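Long-range contacts in 11S globulin seed storage protein (Amaranthus hypochondriacus, PDB 3QAC), which probably serves as a seed storage protein and nutrient reservoir, a member of the 11S globulin family whose chain carries two cupin domains: residues G33-W38 with I53-E58; G61-S66 with R241-R246; I76-G81 with P157-I162; N80-M85 with Y151-Q156; N346-V351 with W397-T402. All coordinates share one frame; numbering follows the deposited sequence.

Contact 1 (G33-W38 with I53-E58)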
# COMPACT_ATOMS: atom_id res chain seq x y z
N GLY A 33 31.26 -17.68 -8.96
CA GLY A 33 29.91 -17.61 -9.50
C GLY A 33 29.64 -16.45 -10.43
O GLY A 33 30.43 -15.52 -10.58
N LEU A 34 28.47 -16.51 -11.06
CA LEU A 34 28.07 -15.52 -12.03
C LEU A 34 26.73 -14.93 -11.61
O LEU A 34 25.87 -15.64 -11.10
CB LEU A 34 27.95 -16.17 -13.42
CG LEU A 34 27.42 -15.28 -14.54
CD1 LEU A 34 28.21 -13.98 -14.60
CD2 LEU A 34 27.48 -16.01 -15.89
N THR A 35 26.59 -13.63 -11.82
CA THR A 35 25.34 -12.96 -11.57
C THR A 35 24.92 -12.23 -12.83
O THR A 35 25.59 -11.30 -13.28
CB THR A 35 25.45 -11.96 -10.40
OG1 THR A 35 25.71 -12.69 -9.20
CG2 THR A 35 24.15 -11.18 -10.23
N GLU A 36 23.81 -12.67 -13.40
CA GLU A 36 23.27 -12.05 -14.59
C GLU A 36 22.07 -11.19 -14.26
O GLU A 36 21.10 -11.65 -13.63
CB GLU A 36 22.92 -13.13 -15.59
CG GLU A 36 24.02 -14.15 -15.73
CD GLU A 36 23.62 -15.29 -16.63
OE1 GLU A 36 23.52 -16.43 -16.13
OE2 GLU A 36 23.41 -15.06 -17.84
N VAL A 37 22.12 -9.93 -14.68
CA VAL A 37 21.10 -8.95 -14.31
C VAL A 37 20.32 -8.49 -15.52
O VAL A 37 20.90 -7.99 -16.51
CB VAL A 37 21.72 -7.74 -13.61
CG1 VAL A 37 20.63 -6.76 -13.17
CG2 VAL A 37 22.60 -8.19 -12.45
N TRP A 38 19.00 -8.67 -15.46
CA TRP A 38 18.16 -8.19 -16.54
C TRP A 38 18.14 -6.68 -16.45
O TRP A 38 18.52 -6.12 -15.43
CB TRP A 38 16.76 -8.78 -16.47
CG TRP A 38 16.64 -10.12 -17.13
CD1 TRP A 38 16.01 -10.40 -18.32
CD2 TRP A 38 17.15 -11.37 -16.65
NE1 TRP A 38 16.11 -11.75 -18.60
CE2 TRP A 38 16.80 -12.36 -17.58
CE3 TRP A 38 17.87 -11.74 -15.51
CZ2 TRP A 38 17.15 -13.71 -17.41
CZ3 TRP A 38 18.21 -13.07 -15.34
CH2 TRP A 38 17.85 -14.04 -16.29
N ILE A 53 17.31 -11.16 -11.37
CA ILE A 53 18.66 -11.66 -11.51
C ILE A 53 18.70 -13.18 -11.54
O ILE A 53 17.76 -13.87 -11.12
CB ILE A 53 19.57 -11.17 -10.40
CG1 ILE A 53 19.07 -11.67 -9.05
CG2 ILE A 53 19.67 -9.65 -10.42
CD1 ILE A 53 20.13 -11.53 -7.95
N ARG A 54 19.80 -13.70 -12.07
CA ARG A 54 20.03 -15.12 -12.04
C ARG A 54 21.46 -15.29 -11.56
O ARG A 54 22.37 -14.67 -12.09
CB ARG A 54 19.82 -15.74 -13.42
CG ARG A 54 20.33 -17.17 -13.54
CD ARG A 54 20.01 -17.76 -14.90
NE ARG A 54 20.67 -17.04 -15.98
CZ ARG A 54 20.14 -16.83 -17.18
NH1 ARG A 54 20.80 -16.16 -18.11
NH2 ARG A 54 18.92 -17.29 -17.45
N ARG A 55 21.64 -16.08 -10.51
CA ARG A 55 22.97 -16.31 -9.99
C ARG A 55 23.32 -17.74 -10.25
O ARG A 55 22.51 -18.65 -10.02
CB ARG A 55 23.07 -16.04 -8.49
CG ARG A 55 22.66 -14.64 -8.06
CD ARG A 55 22.96 -14.43 -6.59
NE ARG A 55 22.48 -13.14 -6.10
CZ ARG A 55 23.11 -11.98 -6.29
NH1 ARG A 55 24.24 -11.92 -6.99
NH2 ARG A 55 22.59 -10.86 -5.80
N THR A 56 24.52 -17.93 -10.77
CA THR A 56 25.08 -19.24 -10.97
C THR A 56 26.24 -19.35 -10.03
O THR A 56 27.24 -18.66 -10.16
CB THR A 56 25.55 -19.39 -12.40
OG1 THR A 56 24.43 -19.24 -13.28
CG2 THR A 56 26.18 -20.75 -12.62
N ILE A 57 26.08 -20.19 -9.02
CA ILE A 57 27.11 -20.37 -8.02
C ILE A 57 27.78 -21.70 -8.31
O ILE A 57 27.14 -22.75 -8.22
CB ILE A 57 26.50 -20.44 -6.62
CG1 ILE A 57 25.60 -19.24 -6.37
CG2 ILE A 57 27.60 -20.55 -5.57
CD1 ILE A 57 24.90 -19.27 -5.03
N GLU A 58 29.06 -21.64 -8.65
CA GLU A 58 29.82 -22.85 -8.93
C GLU A 58 29.89 -23.75 -7.69
O GLU A 58 29.72 -23.27 -6.57
CB GLU A 58 31.22 -22.50 -9.42
CG GLU A 58 31.26 -21.63 -10.67
CD GLU A 58 32.66 -21.18 -11.01
OE1 GLU A 58 33.62 -21.78 -10.46
OE2 GLU A 58 32.82 -20.23 -11.81
O HOH W 1 23.94 -16.73 -13.41
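E36 and R54 pair on adjacent antiparallel strands of the N-terminal cupin domain and join in a side-on salt bridge. R54 NE reaches E36 OE1 at 2.9 Å, and R54 NH1 reaches E36 OE2 at 2.8 Å. Both oxygens lie near the guanidinium plane, yet the donors meet them from above the carboxylate plane, because the two flat groups are turned 53° apart. A bend in the arginine chain (chi3 63°) turns NE and NH1 toward the acid. R54 NH2 goes to the hydroxyl of Y349, while W38 CH2 lies over one guanidinium face; the indole NE1 of W38 is held by L22 O. A leucine in place of R54 would probably leave the E36 carboxylate without its countercharge and rob Y349 OH of one of its polar partners. A water 2.8 Å from E36 OE1 and 2.6 Å from T56 OG1 connects those side chains. Backbone groups are satisfied in pairs: L34 with T56, and E36 with R54, each exchange two N-H...O bonds. On the other face of the sheet, with T35 and V37, R55 forms a salt bridge to E190 by NH2, and its NH1 gives T35 OG1 a weak bond, bent to 120°, of 2.8 Å. T35 OG1 is also hydrogen-bonded to N243 ND2. Further along that face, V37 and I53 lie side by side, with V37 CG2 3.9 Å from I53 CG2.

Contact 2 (G61-S66 with R241-R246)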
# COMPACT_ATOMS: atom_id res chain seq x y z
N GLY A 61 31.05 -22.87 -4.07
CA GLY A 61 30.91 -21.43 -4.09
C GLY A 61 30.01 -20.87 -3.00
O GLY A 61 28.92 -21.39 -2.72
N LEU A 62 30.47 -19.78 -2.39
CA LEU A 62 29.75 -19.16 -1.30
C LEU A 62 29.26 -17.76 -1.68
O LEU A 62 30.06 -16.82 -1.77
CB LEU A 62 30.64 -19.10 -0.07
CG LEU A 62 30.10 -18.40 1.17
CD1 LEU A 62 28.83 -19.07 1.65
CD2 LEU A 62 31.14 -18.44 2.24
N LEU A 63 27.96 -17.62 -1.91
CA LEU A 63 27.35 -16.31 -2.08
C LEU A 63 27.44 -15.59 -0.75
O LEU A 63 26.82 -16.01 0.23
CB LEU A 63 25.89 -16.44 -2.49
CG LEU A 63 25.06 -15.15 -2.64
CD1 LEU A 63 25.57 -14.27 -3.81
CD2 LEU A 63 23.56 -15.48 -2.79
N LEU A 64 28.25 -14.53 -0.71
CA LEU A 64 28.50 -13.79 0.52
C LEU A 64 27.18 -13.30 1.11
O LEU A 64 26.22 -13.08 0.39
CB LEU A 64 29.44 -12.61 0.25
CG LEU A 64 30.79 -12.90 -0.42
CD1 LEU A 64 31.49 -11.62 -0.80
CD2 LEU A 64 31.69 -13.71 0.47
N PRO A 65 27.13 -13.14 2.44
CA PRO A 65 25.91 -12.60 3.02
C PRO A 65 25.57 -11.21 2.49
O PRO A 65 26.44 -10.33 2.40
CB PRO A 65 26.24 -12.53 4.51
CG PRO A 65 27.73 -12.72 4.60
CD PRO A 65 28.04 -13.64 3.47
N SER A 66 24.31 -11.01 2.16
CA SER A 66 23.81 -9.69 1.84
C SER A 66 22.34 -9.59 2.21
O SER A 66 21.71 -10.57 2.61
CB SER A 66 23.97 -9.43 0.34
OG SER A 66 23.03 -10.19 -0.40
N ARG A 241 37.51 -11.10 -4.87
CA ARG A 241 36.76 -12.31 -5.17
C ARG A 241 35.34 -12.06 -5.67
O ARG A 241 34.73 -12.96 -6.26
CB ARG A 241 36.70 -13.21 -3.94
CG ARG A 241 38.05 -13.68 -3.47
CD ARG A 241 37.89 -14.40 -2.15
NE ARG A 241 37.35 -13.51 -1.14
CZ ARG A 241 36.76 -13.93 -0.03
NH1 ARG A 241 36.28 -13.05 0.85
NH2 ARG A 241 36.63 -15.24 0.19
N GLY A 242 34.83 -10.85 -5.45
CA GLY A 242 33.48 -10.52 -5.88
C GLY A 242 32.47 -11.06 -4.88
O GLY A 242 32.84 -11.35 -3.74
N ASN A 243 31.21 -11.21 -5.29
CA ASN A 243 30.12 -11.56 -4.36
C ASN A 243 29.94 -13.06 -4.12
O ASN A 243 29.27 -13.48 -3.17
CB ASN A 243 28.79 -10.95 -4.82
CG ASN A 243 28.37 -11.46 -6.20
OD1 ASN A 243 29.17 -11.53 -7.13
ND2 ASN A 243 27.09 -11.79 -6.34
N ILE A 244 30.52 -13.88 -4.99
CA ILE A 244 30.43 -15.32 -4.82
C ILE A 244 31.83 -15.91 -4.78
O ILE A 244 32.51 -15.97 -5.80
CB ILE A 244 29.62 -15.96 -5.94
CG1 ILE A 244 28.30 -15.20 -6.13
CG2 ILE A 244 29.38 -17.45 -5.67
CD1 ILE A 244 27.56 -15.57 -7.37
N VAL A 245 32.23 -16.33 -3.59
CA VAL A 245 33.60 -16.74 -3.34
C VAL A 245 33.78 -18.25 -3.22
O VAL A 245 32.83 -18.97 -2.90
CB VAL A 245 34.13 -16.09 -2.06
CG1 VAL A 245 33.98 -14.58 -2.14
CG2 VAL A 245 33.38 -16.65 -0.85
N ARG A 246 35.00 -18.71 -3.48
CA ARG A 246 35.32 -20.13 -3.44
C ARG A 246 35.82 -20.57 -2.06
O ARG A 246 36.62 -19.88 -1.44
CB ARG A 246 36.37 -20.47 -4.50
CG ARG A 246 36.80 -21.94 -4.53
CD ARG A 246 37.48 -22.28 -5.85
NE ARG A 246 36.65 -21.92 -7.01
CZ ARG A 246 37.04 -21.13 -8.01
NH1 ARG A 246 38.27 -20.61 -8.02
NH2 ARG A 246 36.20 -20.86 -9.00
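N243 O takes L64 N at 2.9 Å in a nearly straight bond (170°), with a weaker CA-H...O contact from L63 CA. This is where strand 244-246 joins strand 61-68 of the N-terminal cupin domain as an antiparallel neighbour. L62 and V245 form the hydrogen-bonded pair there; V245 N donates to L62 O at 2.9 Å, and L62 N donates back to V245 O. The L64 side chain, with CG beside its backbone N (chi1 -55°), runs across V245 at about a right angle, so that L64 CD2 touches both valine methyls, 3.6 Å from V245 CG1. That same V245 CG1 lies over the centre of the R241 guanidinium, 3.4 Å above its plane. R241 reaches out to the second subunit, giving hydrogen bonds to N428 O and I429 O there, while NH1 also forms a salt bridge with D239 of its own chain; I429 of the second subunit also packs on L62, L64 and P65. The contact thus forms part of a subunit interface. On the reverse face, L63 CD1 rests 3.7 Å from I244 CG1 and 3.9 Å from N243 ND2, a nitrogen hydrogen-bonded to Y182 OH.

Contact 3 (I76-G81 with P157-I162)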
# COMPACT_ATOMS: atom_id res chain seq x y z
N ILE A 76 15.04 -22.14 -7.50
CA ILE A 76 16.27 -22.89 -7.70
C ILE A 76 16.10 -23.65 -9.00
O ILE A 76 15.39 -24.65 -9.05
CB ILE A 76 16.53 -23.86 -6.54
CG1 ILE A 76 16.67 -23.09 -5.22
CG2 ILE A 76 17.75 -24.71 -6.80
CD1 ILE A 76 17.59 -21.88 -5.30
N GLU A 77 16.72 -23.15 -10.05
CA GLU A 77 16.52 -23.70 -11.37
C GLU A 77 17.28 -25.00 -11.48
O GLU A 77 16.87 -25.94 -12.15
CB GLU A 77 17.04 -22.73 -12.44
CG GLU A 77 16.77 -23.20 -13.84
CD GLU A 77 17.59 -22.46 -14.88
OE1 GLU A 77 18.43 -23.12 -15.55
OE2 GLU A 77 17.40 -21.24 -15.03
N GLN A 78 18.42 -25.03 -10.80
CA GLN A 78 19.35 -26.12 -10.96
C GLN A 78 20.18 -26.28 -9.72
O GLN A 78 20.53 -25.30 -9.07
CB GLN A 78 20.28 -25.82 -12.13
CG GLN A 78 21.12 -27.01 -12.61
CD GLN A 78 22.04 -26.64 -13.77
OE1 GLN A 78 23.09 -26.04 -13.57
NE2 GLN A 78 21.64 -27.01 -15.00
N GLY A 79 20.50 -27.52 -9.40
CA GLY A 79 21.43 -27.81 -8.34
C GLY A 79 20.79 -27.93 -6.97
O GLY A 79 19.56 -27.91 -6.81
N ASN A 80 21.65 -28.08 -5.98
CA ASN A 80 21.24 -28.00 -4.60
C ASN A 80 22.36 -27.35 -3.80
O ASN A 80 23.48 -27.16 -4.29
CB ASN A 80 20.91 -29.39 -4.04
CG ASN A 80 21.66 -30.50 -4.74
OD1 ASN A 80 22.88 -30.65 -4.57
ND2 ASN A 80 20.94 -31.29 -5.53
N GLY A 81 22.03 -26.98 -2.58
CA GLY A 81 22.95 -26.29 -1.72
C GLY A 81 22.21 -25.94 -0.45
O GLY A 81 21.17 -26.54 -0.14
N PRO A 157 26.39 -26.81 -11.04
CA PRO A 157 26.26 -25.41 -10.62
C PRO A 157 24.89 -25.13 -10.02
O PRO A 157 23.88 -25.61 -10.52
CB PRO A 157 26.47 -24.62 -11.92
CG PRO A 157 27.21 -25.55 -12.83
CD PRO A 157 26.69 -26.93 -12.48
N LEU A 158 24.86 -24.36 -8.94
CA LEU A 158 23.62 -24.02 -8.26
C LEU A 158 23.06 -22.78 -8.91
O LEU A 158 23.72 -21.74 -8.94
CB LEU A 158 23.88 -23.78 -6.78
CG LEU A 158 22.68 -23.25 -5.99
CD1 LEU A 158 21.50 -24.19 -6.13
CD2 LEU A 158 23.06 -23.03 -4.52
N VAL A 159 21.85 -22.87 -9.44
CA VAL A 159 21.30 -21.75 -10.20
C VAL A 159 19.94 -21.29 -9.69
O VAL A 159 18.96 -22.06 -9.63
CB VAL A 159 21.25 -22.04 -11.72
CG1 VAL A 159 20.68 -20.85 -12.48
CG2 VAL A 159 22.64 -22.38 -12.23
N ALA A 160 19.89 -20.02 -9.30
CA ALA A 160 18.69 -19.43 -8.75
C ALA A 160 18.22 -18.25 -9.61
O ALA A 160 19.00 -17.39 -10.04
CB ALA A 160 18.94 -19.00 -7.32
N VAL A 161 16.93 -18.26 -9.90
CA VAL A 161 16.33 -17.17 -10.63
C VAL A 161 15.55 -16.38 -9.60
O VAL A 161 14.67 -16.89 -8.90
CB VAL A 161 15.44 -17.66 -11.78
CG1 VAL A 161 14.79 -16.50 -12.48
CG2 VAL A 161 16.28 -18.48 -12.76
N ILE A 162 15.93 -15.12 -9.49
CA ILE A 162 15.49 -14.29 -8.40
C ILE A 162 14.64 -13.14 -8.88
O ILE A 162 15.10 -12.28 -9.64
CB ILE A 162 16.71 -13.78 -7.65
CG1 ILE A 162 17.54 -14.99 -7.18
CG2 ILE A 162 16.31 -12.87 -6.51
CD1 ILE A 162 18.85 -14.64 -6.50
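E77 and V159 lie side by side, pointing the same way, and Q78 faces V159 as well: two residues opposite one, a classic beta bulge. V159 O takes both E77 N and Q78 N, the latter at 3.2 Å, while V159 N returns a straighter bond to Q78 O at 2.8 Å. With CG anti to the backbone nitrogen (chi1 -176°) and the chain extended, E77 passes V159 and crosses V161, bringing OE2 to 3.7 Å from V161 CG2; the carboxylate is hydrogen-bonded to Y349 OH. Q78 runs alongside P157, its CB 3.9 Å from V159 CB. Across the sheet I76 spreads its two branches. CG2 meets L158 CD1 at 3.8 Å, and the longer arm puts CD1 at 3.8 Å from A160 CB. L158 CD1 is also pressed against the backbone of Q78. G79 follows with backbone angles (phi 88°, psi -174°) at which a CB would be jammed against the preceding carbonyl O, and it would also run into P157 O and L158 CA. Strand 158-164 lies between strands 72-78 and 51-57 in its sheet: V159 also touches R54 and T56 on the latter, A160 touches I74 on the former, and past the bulge the chain turns into strand 80-86.

Contact 4 (N80-M85 with Y151-Q156)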
# COMPACT_ATOMS: atom_id res chain seq x y z
N ASN A 80 21.65 -28.08 -5.98
CA ASN A 80 21.24 -28.00 -4.60
C ASN A 80 22.36 -27.35 -3.80
O ASN A 80 23.48 -27.16 -4.29
CB ASN A 80 20.91 -29.39 -4.04
CG ASN A 80 21.66 -30.50 -4.74
OD1 ASN A 80 22.88 -30.65 -4.57
ND2 ASN A 80 20.94 -31.29 -5.53
N GLY A 81 22.03 -26.98 -2.58
CA GLY A 81 22.95 -26.29 -1.72
C GLY A 81 22.21 -25.94 -0.45
O GLY A 81 21.17 -26.54 -0.14
N ILE A 82 22.74 -24.97 0.27
CA ILE A 82 22.12 -24.55 1.50
C ILE A 82 22.15 -23.05 1.57
O ILE A 82 23.07 -22.40 1.08
CB ILE A 82 22.87 -25.10 2.71
CG1 ILE A 82 24.33 -24.66 2.66
CG2 ILE A 82 22.76 -26.62 2.75
CD1 ILE A 82 25.09 -24.94 3.93
N THR A 83 21.12 -22.50 2.19
CA THR A 83 21.07 -21.08 2.43
C THR A 83 20.92 -20.86 3.93
O THR A 83 20.13 -21.53 4.59
CB THR A 83 19.90 -20.42 1.67
OG1 THR A 83 19.86 -19.03 1.99
CG2 THR A 83 18.57 -21.06 2.04
N GLY A 84 21.71 -19.93 4.45
CA GLY A 84 21.52 -19.48 5.81
C GLY A 84 20.81 -18.14 5.84
O GLY A 84 21.26 -17.16 5.25
N MET A 85 19.68 -18.09 6.55
CA MET A 85 18.97 -16.85 6.78
C MET A 85 19.22 -16.36 8.21
O MET A 85 19.02 -17.10 9.16
CB MET A 85 17.49 -17.10 6.57
CG MET A 85 16.86 -16.22 5.56
SD MET A 85 15.46 -17.16 4.96
CE MET A 85 16.38 -18.47 4.19
N TYR A 151 25.29 -21.34 -0.30
CA TYR A 151 26.47 -22.11 -0.62
C TYR A 151 26.10 -23.34 -1.42
O TYR A 151 25.15 -24.06 -1.09
CB TYR A 151 27.21 -22.50 0.65
CG TYR A 151 28.33 -23.48 0.41
CD1 TYR A 151 29.56 -23.06 -0.09
CD2 TYR A 151 28.17 -24.84 0.70
CE1 TYR A 151 30.59 -23.96 -0.31
CE2 TYR A 151 29.19 -25.74 0.49
CZ TYR A 151 30.39 -25.29 -0.02
OH TYR A 151 31.41 -26.19 -0.22
N ASN A 152 26.85 -23.59 -2.49
CA ASN A 152 26.60 -24.77 -3.29
C ASN A 152 27.43 -25.95 -2.79
O ASN A 152 28.61 -26.05 -3.07
CB ASN A 152 26.87 -24.52 -4.76
CG ASN A 152 26.55 -25.74 -5.61
OD1 ASN A 152 26.08 -26.76 -5.10
ND2 ASN A 152 26.81 -25.63 -6.92
N ASN A 153 26.79 -26.83 -2.05
CA ASN A 153 27.47 -28.01 -1.53
C ASN A 153 27.22 -29.21 -2.43
O ASN A 153 27.50 -30.34 -2.05
CB ASN A 153 27.05 -28.28 -0.09
CG ASN A 153 25.61 -28.74 0.03
OD1 ASN A 153 25.16 -29.12 1.12
ND2 ASN A 153 24.88 -28.72 -1.08
N GLY A 154 26.69 -28.94 -3.61
CA GLY A 154 26.42 -29.98 -4.59
C GLY A 154 27.50 -30.06 -5.65
O GLY A 154 28.54 -29.43 -5.55
N ASP A 155 27.22 -30.83 -6.70
CA ASP A 155 28.21 -31.13 -7.72
C ASP A 155 28.00 -30.35 -9.02
O ASP A 155 28.96 -30.08 -9.74
CB ASP A 155 28.28 -32.65 -7.99
CG ASP A 155 26.96 -33.37 -7.70
OD1 ASP A 155 27.01 -34.48 -7.11
OD2 ASP A 155 25.88 -32.85 -8.05
N GLN A 156 26.76 -30.01 -9.31
CA GLN A 156 26.46 -29.19 -10.48
C GLN A 156 26.32 -27.73 -10.07
O GLN A 156 26.18 -27.42 -8.89
CB GLN A 156 25.18 -29.67 -11.16
CG GLN A 156 23.95 -29.59 -10.27
CD GLN A 156 22.87 -30.55 -10.70
OE1 GLN A 156 22.31 -31.29 -9.88
NE2 GLN A 156 22.57 -30.55 -11.99
O HOH W 2 24.70 -27.86 -6.96
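An Asx turn opens the loop that leaves strand 147-151 of the N-terminal cupin domain, and strand 80-86 runs against its start. I82 and Y151 are the hydrogen-bonded antiparallel pair: I82 N to Y151 O is 2.9 Å and Y151 N to I82 O is 2.8 Å. Their side chains lie alongside one another, with I82 CG1 at the edge of the tyrosine ring, whose hydroxyl is bonded to H60 ND1. G81 sits where a CB would collide with Y151 O; instead, N153 folds over it and brings ND2 to 3.2 Å from G81 CA. N153 places its CG between its backbone N and carbonyl carbon (chi1 69°), and its OD1 comes near I82 CG2. In the turn itself, N152 OD1 accepts from G154 N at 2.7 Å, while N152 ND2 gives a straight bond to Q156 O, also 2.7 Å, and another to I57 O. A water takes N80 N as donor and lies 2.6 Å from N152 OD1. N152 OD1 also stands only 2.8 Å from N80 O, two acceptors facing each other; the donors gathered on N152 OD1 probably offset that repulsion, so the amide's rotation is fixed by bonds at both of its ends.

Contact 5 (N346-V351 with W397-T402)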
# COMPACT_ATOMS: atom_id res chain seq x y z
N ASN A 346 2.91 -10.90 -14.20
CA ASN A 346 3.48 -12.21 -14.24
C ASN A 346 4.83 -12.17 -14.93
O ASN A 346 4.92 -11.90 -16.13
CB ASN A 346 2.52 -13.10 -15.00
CG ASN A 346 2.83 -14.51 -14.80
OD1 ASN A 346 4.00 -14.88 -14.80
ND2 ASN A 346 1.80 -15.33 -14.61
N ILE A 347 5.89 -12.40 -14.18
CA ILE A 347 7.20 -12.45 -14.80
C ILE A 347 7.44 -13.90 -15.11
O ILE A 347 7.84 -14.67 -14.25
CB ILE A 347 8.34 -11.86 -13.93
CG1 ILE A 347 8.17 -10.36 -13.77
CG2 ILE A 347 9.68 -12.09 -14.60
CD1 ILE A 347 6.88 -9.94 -13.01
N MET A 348 7.12 -14.27 -16.34
CA MET A 348 7.30 -15.64 -16.77
C MET A 348 8.68 -15.91 -17.35
O MET A 348 9.02 -15.46 -18.44
CB MET A 348 6.27 -16.04 -17.80
CG MET A 348 6.70 -17.34 -18.43
SD MET A 348 5.48 -17.95 -19.54
CE MET A 348 5.39 -16.57 -20.66
N TYR A 349 9.45 -16.66 -16.60
CA TYR A 349 10.78 -17.09 -16.96
C TYR A 349 10.74 -18.48 -17.56
O TYR A 349 10.16 -19.41 -16.97
CB TYR A 349 11.57 -17.18 -15.68
CG TYR A 349 12.97 -17.67 -15.84
CD1 TYR A 349 13.97 -16.83 -16.33
CD2 TYR A 349 13.32 -18.95 -15.46
CE1 TYR A 349 15.26 -17.26 -16.44
CE2 TYR A 349 14.62 -19.40 -15.58
CZ TYR A 349 15.58 -18.54 -16.08
OH TYR A 349 16.89 -18.95 -16.20
N CYS A 350 11.36 -18.65 -18.72
CA CYS A 350 11.40 -19.97 -19.32
C CYS A 350 12.53 -20.79 -18.75
O CYS A 350 13.69 -20.43 -18.84
CB CYS A 350 11.54 -19.91 -20.84
SG CYS A 350 11.65 -21.58 -21.52
N VAL A 351 12.15 -21.93 -18.18
CA VAL A 351 13.10 -22.83 -17.55
C VAL A 351 13.69 -23.81 -18.55
O VAL A 351 14.91 -24.00 -18.57
CB VAL A 351 12.44 -23.61 -16.38
CG1 VAL A 351 13.41 -24.63 -15.82
CG2 VAL A 351 12.00 -22.65 -15.29
N TRP A 397 8.08 -23.27 -17.42
CA TRP A 397 8.34 -21.91 -16.98
C TRP A 397 8.07 -21.76 -15.50
O TRP A 397 7.27 -22.49 -14.92
CB TRP A 397 7.41 -20.99 -17.74
CG TRP A 397 5.97 -21.08 -17.30
CD1 TRP A 397 5.34 -20.28 -16.39
CD2 TRP A 397 4.97 -22.00 -17.77
NE1 TRP A 397 4.03 -20.63 -16.27
CE2 TRP A 397 3.77 -21.69 -17.11
CE3 TRP A 397 4.98 -23.05 -18.70
CZ2 TRP A 397 2.59 -22.40 -17.32
CZ3 TRP A 397 3.81 -23.74 -18.92
CH2 TRP A 397 2.63 -23.42 -18.23
N VAL A 398 8.75 -20.81 -14.89
CA VAL A 398 8.33 -20.33 -13.59
C VAL A 398 7.78 -18.91 -13.76
O VAL A 398 8.36 -18.08 -14.47
CB VAL A 398 9.46 -20.38 -12.56
CG1 VAL A 398 9.03 -19.67 -11.28
CG2 VAL A 398 9.85 -21.82 -12.26
N SER A 399 6.64 -18.68 -13.13
CA SER A 399 6.00 -17.38 -13.11
C SER A 399 6.12 -16.77 -11.72
O SER A 399 5.62 -17.31 -10.74
CB SER A 399 4.52 -17.52 -13.48
OG SER A 399 4.36 -17.81 -14.85
N PHE A 400 6.81 -15.63 -11.65
CA PHE A 400 6.87 -14.89 -10.40
C PHE A 400 5.71 -13.91 -10.48
O PHE A 400 5.50 -13.30 -11.52
CB PHE A 400 8.22 -14.20 -10.27
CG PHE A 400 9.40 -15.16 -10.34
CD1 PHE A 400 9.96 -15.50 -11.56
CD2 PHE A 400 9.92 -15.73 -9.17
CE1 PHE A 400 11.02 -16.39 -11.61
CE2 PHE A 400 10.99 -16.60 -9.23
CZ PHE A 400 11.54 -16.93 -10.43
N LYS A 401 4.91 -13.82 -9.44
CA LYS A 401 3.70 -13.02 -9.53
C LYS A 401 3.72 -11.92 -8.49
O LYS A 401 3.98 -12.17 -7.30
CB LYS A 401 2.46 -13.88 -9.35
CG LYS A 401 2.11 -14.72 -10.58
CD LYS A 401 1.40 -16.02 -10.20
CE LYS A 401 0.53 -16.55 -11.35
NZ LYS A 401 1.24 -17.38 -12.36
N THR A 402 3.44 -10.70 -8.94
CA THR A 402 3.60 -9.52 -8.10
C THR A 402 2.43 -9.27 -7.16
O THR A 402 2.13 -8.13 -6.87
CB THR A 402 3.78 -8.26 -8.95
OG1 THR A 402 2.59 -8.03 -9.69
CG2 THR A 402 4.95 -8.43 -9.92
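W397 sets its CG between its own backbone N and carbonyl carbon (chi1 73°), while M348 carries its CG opposite the backbone N (chi1 167°); together these torsions lay the methionine sulfur over the indole. M348 SD is 4.2 Å from the centroid of the W397 five-membered ring and 25° off its normal, a Met-aromatic contact over the face, with M348 CG 3.8 Å from W397 CB. N346 lies on this face too, its amide set between S399 OG and K401 NZ. A leucine in its place would probably leave the buried hydroxyl of S399 and the K401 amine without the polar group that lies between them. The strands, 346-351 and 394-401, are antiparallel neighbours in a sheet of the C-terminal cupin domain. I347 and F400, then Y349 and V398, exchange pairs of backbone bonds; I347 N to F400 O and Y349 N to V398 O are both 2.8 Å. On the opposite face, the F400 ring turns its edge to I347 O and to Y349 CB, which is 4.2 Å from CE1, while V398 CG1 stands over one ring face. V351 CG2 meets V398 CG2 at 3.8 Å. Y349 OH is hydrogen-bonded to E77 and R54 of the N-terminal domain. Just past the strand, T402 packs CG2 3.9 Å from I347 CD1 and bonds through OG1 to Q172 of the third subunit.

How the contacts relate
Contacts 1 to 4 belong to the N-terminal cupin domain, and contact 5, coming last along the chain, to the C-terminal one. Contacts 1 and 3 share one sheet, where strands 51-57 and 158-164 are neighbours, with centres about 10 Å apart. Contacts 3 and 4 start from the same stretch, sharing N80 and G81, their centres about 8 Å apart. Contact 2 brings in residues 241-246 from far down the chain, and contacts 3 and 4 fall between its two segments. Contact 5 lies about 17 Å from contact 1 and 26 Å from contact 2, centre to centre. Contacts 1, 3 and 5 meet at Y349 OH, binding the two domains together.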